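Local coordinates for A-type flavoprotein (Giardia intestinalis, PDB 2Q9U) that probably scavenges O2, acting as a flavodiiron oxidoreductase that passes electrons from a bound flavin mononucleotide to a mu-oxo-diiron centre, at residues W19-W25 with A178-R182; K140-I146 with F158-D164. All coordinates share one frame; numbering follows the deposited sequence.

Contact 1: residues W19-W25 with A178-R182; sequences WVGIVDW and ATSRR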
loop_
_atom_site.group_PDB
_atom_site.type_symbol
_atom_site.label_atom_id
_atom_site.label_comp_id
_atom_site.label_asym_id
_atom_site.label_seq_id
_atom_site.Cartn_x
_atom_site.Cartn_y
_atom_site.Cartn_z
ATOM N N TRP A 19 -26.361 15.614 -17.114
ATOM C CA TRP A 19 -25.334 15.308 -16.110
ATOM C C TRP A 19 -24.257 16.359 -16.171
ATOM O O TRP A 19 -23.628 16.580 -17.221
ATOM C CB TRP A 19 -24.767 13.911 -16.341
ATOM C CG TRP A 19 -23.733 13.471 -15.381
ATOM C CD1 TRP A 19 -23.938 12.839 -14.182
ATOM C CD2 TRP A 19 -22.314 13.603 -15.532
ATOM N NE1 TRP A 19 -22.735 12.567 -13.584
ATOM C CE2 TRP A 19 -21.721 13.026 -14.388
ATOM C CE3 TRP A 19 -21.490 14.141 -16.536
ATOM C CZ2 TRP A 19 -20.332 12.956 -14.214
ATOM C CZ3 TRP A 19 -20.097 14.092 -16.364
ATOM C CH2 TRP A 19 -19.537 13.497 -15.209
ATOM N N VAL A 20 -24.043 17.030 -15.040
ATOM C CA VAL A 20 -22.995 18.047 -14.949
ATOM C C VAL A 20 -22.068 17.753 -13.725
ATOM O O VAL A 20 -21.491 18.657 -13.143
ATOM C CB VAL A 20 -23.583 19.470 -14.887
ATOM C CG1 VAL A 20 -24.270 19.849 -16.245
ATOM C CG2 VAL A 20 -24.516 19.649 -13.667
ATOM N N GLY A 21 -21.939 16.468 -13.377
ATOM C CA GLY A 21 -21.144 16.070 -12.222
ATOM C C GLY A 21 -19.693 15.884 -12.606
ATOM O O GLY A 21 -19.235 16.370 -13.640
ATOM N N ILE A 22 -18.969 15.142 -11.788
ATOM C CA ILE A 22 -17.585 14.807 -12.130
ATOM C C ILE A 22 -17.323 13.356 -11.789
ATOM O O ILE A 22 -17.931 12.804 -10.869
ATOM C CB ILE A 22 -16.528 15.738 -11.461
ATOM C CG1 ILE A 22 -16.375 15.484 -9.942
ATOM C CG2 ILE A 22 -16.817 17.254 -11.740
ATOM C CD1 ILE A 22 -15.281 14.411 -9.572
ATOM N N VAL A 23 -16.416 12.745 -12.534
ATOM C CA VAL A 23 -15.991 11.375 -12.212
ATOM C C VAL A 23 -14.681 11.502 -11.479
ATOM O O VAL A 23 -13.741 12.168 -11.964
ATOM C CB VAL A 23 -15.822 10.473 -13.468
ATOM C CG1 VAL A 23 -15.407 9.040 -13.012
ATOM C CG2 VAL A 23 -17.163 10.366 -14.265
ATOM N N ASP A 24 -14.639 10.921 -10.279
ATOM C CA ASP A 24 -13.428 10.948 -9.451
ATOM C C ASP A 24 -12.673 9.630 -9.727
ATOM O O ASP A 24 -12.798 8.626 -9.003
ATOM C CB ASP A 24 -13.780 11.133 -7.962
ATOM C CG ASP A 24 -12.572 11.494 -7.100
ATOM O OD1 ASP A 24 -11.428 11.289 -7.550
ATOM O OD2 ASP A 24 -12.766 11.916 -5.927
ATOM N N TRP A 25 -11.906 9.646 -10.806
ATOM C CA TRP A 25 -11.147 8.471 -11.260
ATOM C C TRP A 25 -10.122 7.993 -10.215
ATOM O O TRP A 25 -9.904 6.793 -10.050
ATOM C CB TRP A 25 -10.434 8.805 -12.578
ATOM C CG TRP A 25 -11.403 9.022 -13.741
ATOM C CD1 TRP A 25 -11.800 10.224 -14.290
ATOM C CD2 TRP A 25 -12.103 8.003 -14.462
ATOM N NE1 TRP A 25 -12.695 10.002 -15.315
ATOM C CE2 TRP A 25 -12.878 8.647 -15.455
ATOM C CE3 TRP A 25 -12.136 6.594 -14.376
ATOM C CZ2 TRP A 25 -13.669 7.941 -16.354
ATOM C CZ3 TRP A 25 -12.927 5.893 -15.285
ATOM C CH2 TRP A 25 -13.686 6.565 -16.245
ATOM N N ALA A 178 -16.462 4.818 -10.555
ATOM C CA ALA A 178 -16.049 5.754 -11.596
ATOM C C ALA A 178 -16.168 5.076 -12.964
ATOM O O ALA A 178 -15.514 4.059 -13.201
ATOM C CB ALA A 178 -14.566 6.261 -11.382
ATOM N N THR A 179 -16.955 5.683 -13.858
ATOM C CA THR A 179 -17.207 5.167 -15.212
ATOM C C THR A 179 -17.664 6.321 -16.102
ATOM O O THR A 179 -18.147 7.335 -15.592
ATOM C CB THR A 179 -18.236 3.987 -15.215
ATOM O OG1 THR A 179 -18.573 3.643 -16.559
ATOM C CG2 THR A 179 -19.525 4.336 -14.421
ATOM N N SER A 180 -17.489 6.183 -17.414
ATOM C CA SER A 180 -17.998 7.178 -18.337
ATOM C C SER A 180 -19.481 6.928 -18.600
ATOM O O SER A 180 -20.171 7.796 -19.143
ATOM C CB SER A 180 -17.192 7.184 -19.653
ATOM O OG SER A 180 -17.361 5.960 -20.352
ATOM N N ARG A 181 -19.967 5.754 -18.185
ATOM C CA ARG A 181 -21.380 5.383 -18.360
ATOM C C ARG A 181 -22.224 6.088 -17.298
ATOM O O ARG A 181 -21.839 6.135 -16.151
ATOM C CB ARG A 181 -21.569 3.859 -18.190
ATOM C CG ARG A 181 -21.332 3.003 -19.448
ATOM C CD ARG A 181 -19.857 2.855 -19.861
ATOM N NE ARG A 181 -19.703 1.884 -20.959
ATOM C CZ ARG A 181 -19.518 0.571 -20.793
ATOM N NH1 ARG A 181 -19.441 0.033 -19.577
ATOM N NH2 ARG A 181 -19.414 -0.220 -21.856
ATOM N N ARG A 182 -23.397 6.577 -17.682
ATOM C CA ARG A 182 -24.289 7.206 -16.717
ATOM C C ARG A 182 -25.386 6.307 -16.197
ATOM O O ARG A 182 -26.007 6.626 -15.185
ATOM C CB ARG A 182 -24.869 8.528 -17.261
ATOM C CG ARG A 182 -23.773 9.526 -17.706
ATOM C CD ARG A 182 -22.843 9.993 -16.523
ATOM N NE ARG A 182 -21.628 10.568 -17.131
ATOM C CZ ARG A 182 -20.385 10.256 -16.842
ATOM N NH1 ARG A 182 -20.092 9.405 -15.837
ATOM N NH2 ARG A 182 -19.420 10.851 -17.552
#
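Trp19 and Arg182 form a cation-pi stack. The guanidinium lies nearly flat on the indole, planes 13° apart, with CZ of Arg182 3.6 Å from the centroid of the six-membered ring of Trp19. A bend at chi2 (-63°) lays the arginine chain over the rest of the indole, where its CD makes a CH-pi contact above the five-membered ring. Ser180 O covers the opposite face of the guanidinium, so the cation is sandwiched between an aromatic ring and a carbonyl.

Hydrogen bonds hold its rotation: Arg182 NH1 reaches Thr179 O at 2.9 Å, with a bent angle of 131°, and NE bonds to Gln11. The Trp19 indole is fixed in turn by NE1 bonding to Asn42.

Apolar packing continues toward Trp25. Val23 CG1 presses on Ala178 CB at 3.3 Å, tighter than usual for carbons, while Val23 CG2 touches Thr179 O. Both Val23 CG1 and Ala178 CB sit over one face of Trp25.

Thr179 OG1 accepts from Arg181 N (3.0 Å), closing an ST turn. Ser180 bonds to Arg282 and Thr288 of the second subunit, so this buried join of strand 17-24 to the 178-182 loop in the beta-lactamase-like domain also borders the subunit interface.

Contact 2: residues K140-I146 with F158-D164; sequences KRTLKFI and FTYCPED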
loop_
_atom_site.group_PDB
_atom_site.type_symbol
_atom_site.label_atom_id
_atom_site.label_comp_id
_atom_site.label_asym_id
_atom_site.label_seq_id
_atom_site.Cartn_x
_atom_site.Cartn_y
_atom_site.Cartn_z
ATOM N N LYS A 140 -42.211 24.207 -16.925
ATOM C CA LYS A 140 -42.975 23.016 -17.292
ATOM C C LYS A 140 -42.972 22.005 -16.151
ATOM O O LYS A 140 -43.944 21.264 -15.964
ATOM C CB LYS A 140 -42.410 22.384 -18.579
ATOM C CG LYS A 140 -42.425 23.345 -19.740
ATOM C CD LYS A 140 -42.863 22.674 -21.040
ATOM C CE LYS A 140 -43.823 23.593 -21.811
ATOM N NZ LYS A 140 -45.096 23.830 -21.039
ATOM N N ARG A 141 -41.889 21.989 -15.377
ATOM C CA ARG A 141 -41.731 21.013 -14.301
ATOM C C ARG A 141 -42.020 21.629 -12.932
ATOM O O ARG A 141 -41.959 22.847 -12.750
ATOM C CB ARG A 141 -40.318 20.382 -14.323
ATOM C CG ARG A 141 -39.984 19.628 -15.617
ATOM C CD ARG A 141 -38.524 19.149 -15.618
ATOM N NE ARG A 141 -38.054 18.627 -16.909
ATOM C CZ ARG A 141 -37.657 19.393 -17.928
ATOM N NH1 ARG A 141 -37.750 20.719 -17.853
ATOM N NH2 ARG A 141 -37.200 18.834 -19.051
ATOM N N THR A 142 -42.371 20.781 -11.983
ATOM C CA THR A 142 -42.354 21.145 -10.574
ATOM C C THR A 142 -41.439 20.173 -9.821
ATOM O O THR A 142 -41.134 19.075 -10.318
ATOM C CB THR A 142 -43.745 21.111 -9.947
ATOM O OG1 THR A 142 -44.262 19.769 -9.952
ATOM C CG2 THR A 142 -44.712 22.044 -10.704
ATOM N N LEU A 143 -40.990 20.595 -8.650
ATOM C CA LEU A 143 -40.141 19.768 -7.788
ATOM C C LEU A 143 -40.721 19.661 -6.392
ATOM O O LEU A 143 -41.188 20.670 -5.818
ATOM C CB LEU A 143 -38.735 20.364 -7.699
ATOM C CG LEU A 143 -37.926 20.495 -8.993
ATOM C CD1 LEU A 143 -36.600 21.150 -8.683
ATOM C CD2 LEU A 143 -37.733 19.125 -9.645
ATOM N N LYS A 144 -40.705 18.428 -5.864
ATOM C CA LYS A 144 -41.095 18.101 -4.492
ATOM C C LYS A 144 -39.858 17.613 -3.729
ATOM O O LYS A 144 -38.860 17.190 -4.340
ATOM C CB LYS A 144 -42.162 16.999 -4.472
ATOM C CG LYS A 144 -43.355 17.277 -5.390
ATOM C CD LYS A 144 -44.294 18.322 -4.797
ATOM C CE LYS A 144 -45.203 17.717 -3.731
ATOM N NZ LYS A 144 -44.650 18.054 -2.419
ATOM N N PHE A 145 -39.955 17.617 -2.404
ATOM C CA PHE A 145 -38.816 17.357 -1.543
ATOM C C PHE A 145 -39.215 16.334 -0.521
ATOM O O PHE A 145 -40.254 16.448 0.108
ATOM C CB PHE A 145 -38.349 18.685 -0.924
ATOM C CG PHE A 145 -38.095 19.729 -1.970
ATOM C CD1 PHE A 145 -36.905 19.715 -2.689
ATOM C CD2 PHE A 145 -39.106 20.635 -2.347
ATOM C CE1 PHE A 145 -36.675 20.644 -3.706
ATOM C CE2 PHE A 145 -38.894 21.553 -3.363
ATOM C CZ PHE A 145 -37.684 21.565 -4.047
ATOM N N ILE A 146 -38.409 15.292 -0.403
ATOM C CA ILE A 146 -38.700 14.198 0.507
ATOM C C ILE A 146 -37.553 14.100 1.535
ATOM O O ILE A 146 -36.471 13.543 1.229
ATOM C CB ILE A 146 -38.833 12.852 -0.246
ATOM C CG1 ILE A 146 -39.928 12.910 -1.332
ATOM C CG2 ILE A 146 -39.094 11.747 0.759
ATOM C CD1 ILE A 146 -39.870 11.727 -2.361
ATOM N N PHE A 158 -34.380 13.677 -0.574
ATOM C CA PHE A 158 -34.541 13.363 -2.000
ATOM C C PHE A 158 -35.370 14.467 -2.686
ATOM O O PHE A 158 -36.219 15.111 -2.047
ATOM C CB PHE A 158 -35.332 12.074 -2.236
ATOM C CG PHE A 158 -34.715 10.810 -1.691
ATOM C CD1 PHE A 158 -33.360 10.730 -1.322
ATOM C CD2 PHE A 158 -35.520 9.662 -1.570
ATOM C CE1 PHE A 158 -32.826 9.521 -0.846
ATOM C CE2 PHE A 158 -34.988 8.444 -1.091
ATOM C CZ PHE A 158 -33.624 8.387 -0.732
ATOM N N THR A 159 -35.136 14.667 -3.981
ATOM C CA THR A 159 -35.949 15.602 -4.788
ATOM C C THR A 159 -36.684 14.821 -5.856
ATOM O O THR A 159 -36.128 13.952 -6.537
ATOM C CB THR A 159 -35.097 16.756 -5.395
ATOM O OG1 THR A 159 -34.462 17.478 -4.349
ATOM C CG2 THR A 159 -35.953 17.737 -6.219
ATOM N N TYR A 160 -37.974 15.102 -5.985
ATOM C CA TYR A 160 -38.798 14.331 -6.882
ATOM C C TYR A 160 -39.460 15.245 -7.924
ATOM O O TYR A 160 -40.012 16.287 -7.571
ATOM C CB TYR A 160 -39.845 13.551 -6.076
ATOM C CG TYR A 160 -40.851 12.868 -6.975
ATOM C CD1 TYR A 160 -40.468 11.807 -7.797
ATOM C CD2 TYR A 160 -42.189 13.303 -7.035
ATOM C CE1 TYR A 160 -41.381 11.177 -8.654
ATOM C CE2 TYR A 160 -43.111 12.663 -7.876
ATOM C CZ TYR A 160 -42.707 11.614 -8.672
ATOM O OH TYR A 160 -43.599 10.978 -9.511
ATOM N N CYS A 161 -39.379 14.873 -9.200
ATOM C CA CYS A 161 -40.075 15.634 -10.229
ATOM C C CYS A 161 -41.276 14.836 -10.736
ATOM O O CYS A 161 -41.102 13.826 -11.408
ATOM C CB CYS A 161 -39.124 15.989 -11.378
ATOM S SG CYS A 161 -39.996 16.818 -12.784
ATOM N N PRO A 162 -42.506 15.288 -10.402
ATOM C CA PRO A 162 -43.719 14.553 -10.769
ATOM C C PRO A 162 -43.989 14.454 -12.271
ATOM O O PRO A 162 -44.570 13.457 -12.695
ATOM C CB PRO A 162 -44.848 15.353 -10.081
ATOM C CG PRO A 162 -44.169 16.218 -9.067
ATOM C CD PRO A 162 -42.805 16.500 -9.615
ATOM N N GLU A 163 -43.611 15.474 -13.057
ATOM C CA GLU A 163 -43.892 15.485 -14.507
ATOM C C GLU A 163 -43.059 14.481 -15.278
ATOM O O GLU A 163 -43.570 13.834 -16.190
ATOM C CB GLU A 163 -43.711 16.880 -15.143
ATOM C CG GLU A 163 -44.663 17.965 -14.608
ATOM C CD GLU A 163 -44.236 18.476 -13.257
ATOM O OE1 GLU A 163 -43.030 18.306 -12.936
ATOM O OE2 GLU A 163 -45.084 19.045 -12.520
ATOM N N ASP A 164 -41.778 14.370 -14.917
ATOM C CA ASP A 164 -40.849 13.469 -15.582
ATOM C C ASP A 164 -40.617 12.143 -14.832
ATOM O O ASP A 164 -39.955 11.240 -15.360
ATOM C CB ASP A 164 -39.527 14.194 -15.838
ATOM C CG ASP A 164 -39.660 15.311 -16.882
ATOM O OD1 ASP A 164 -40.752 15.451 -17.463
ATOM O OD2 ASP A 164 -38.680 16.041 -17.113
#
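An antiparallel beta hairpin, made by strands 142-147 and 157-161 of the beta-lactamase-like domain, pairs residues 140-146 with 158-164. Lys144 and Tyr160 form a hydrogen-bonded pair, with Lys144 N to Tyr160 O and Tyr160 N to Lys144 O both 2.8 Å. Ile146 and Phe158 repeat the pattern, Ile146 N reaching Phe158 O at 2.7 Å. Between them, Phe145 and Thr159 are a non-hydrogen-bonded pair.

On the face carrying Phe145 and Thr159, the two side chains run side by side in the same direction; Thr159 CG2 lies 3.9 Å from Phe145 CE1, and the hydroxyl bonds to Asn84. Leu143 CD2 extends this apolar strip to Cys161 CB, and Val82 of strand 80-82 packs against Leu143, Phe145 and Thr159. On the other face, Ile146 CD1 leans on Tyr160 CB, while Lys144 CG meets the edge of the Tyr160 ring and also touches Pro162 CG.

Beyond the paired strands the chemistry becomes ionic and polar. The Glu163 carboxylate grips Thr142 twice: OE1 accepts from Thr142 N at 2.7 Å from above the carboxylate plane, and OE2 receives the hydroxyl OG1 at 2.8 Å through its syn lone pair. Chi1 of 64° sets this hydroxyl between the backbone N and the carbonyl carbon of Thr142, on the side where Glu163 waits. Next to it, Arg141 NE makes a salt bridge to Asp164 OD2 (2.7 Å), the guanidinium and carboxylate planes standing almost perpendicular at 89°. Arg141 NH1 has a second acidic partner in Asp48, which probably helps to balance the charge. The arrangement is that of a two-stranded antiparallel hairpin within a mixed sheet, flanked by strands 136-137 and 166-170, with side-chain bonds tying the strand ends remote from the loop that connects them.

Contact 2 is nested in the chain between the two segments of contact 1, yet they do not touch: their centres are 23 Å apart and their nearest atoms about 11 Å. Contact 1 is buried and joins a strand of the seven-stranded sheet to a loop, mainly through aromatic, cationic and apolar packing without direct hydrogen bonds between its segments. Contact 2 is only partly buried and pairs neighbouring strands of the six-stranded sheet by backbone bonds, with carboxylate links at the more exposed end. Both use an arginine: in contact 1 it lies on an indole, whereas in contact 2 it meets a carboxylate. A second subunit borders contact 1 alone.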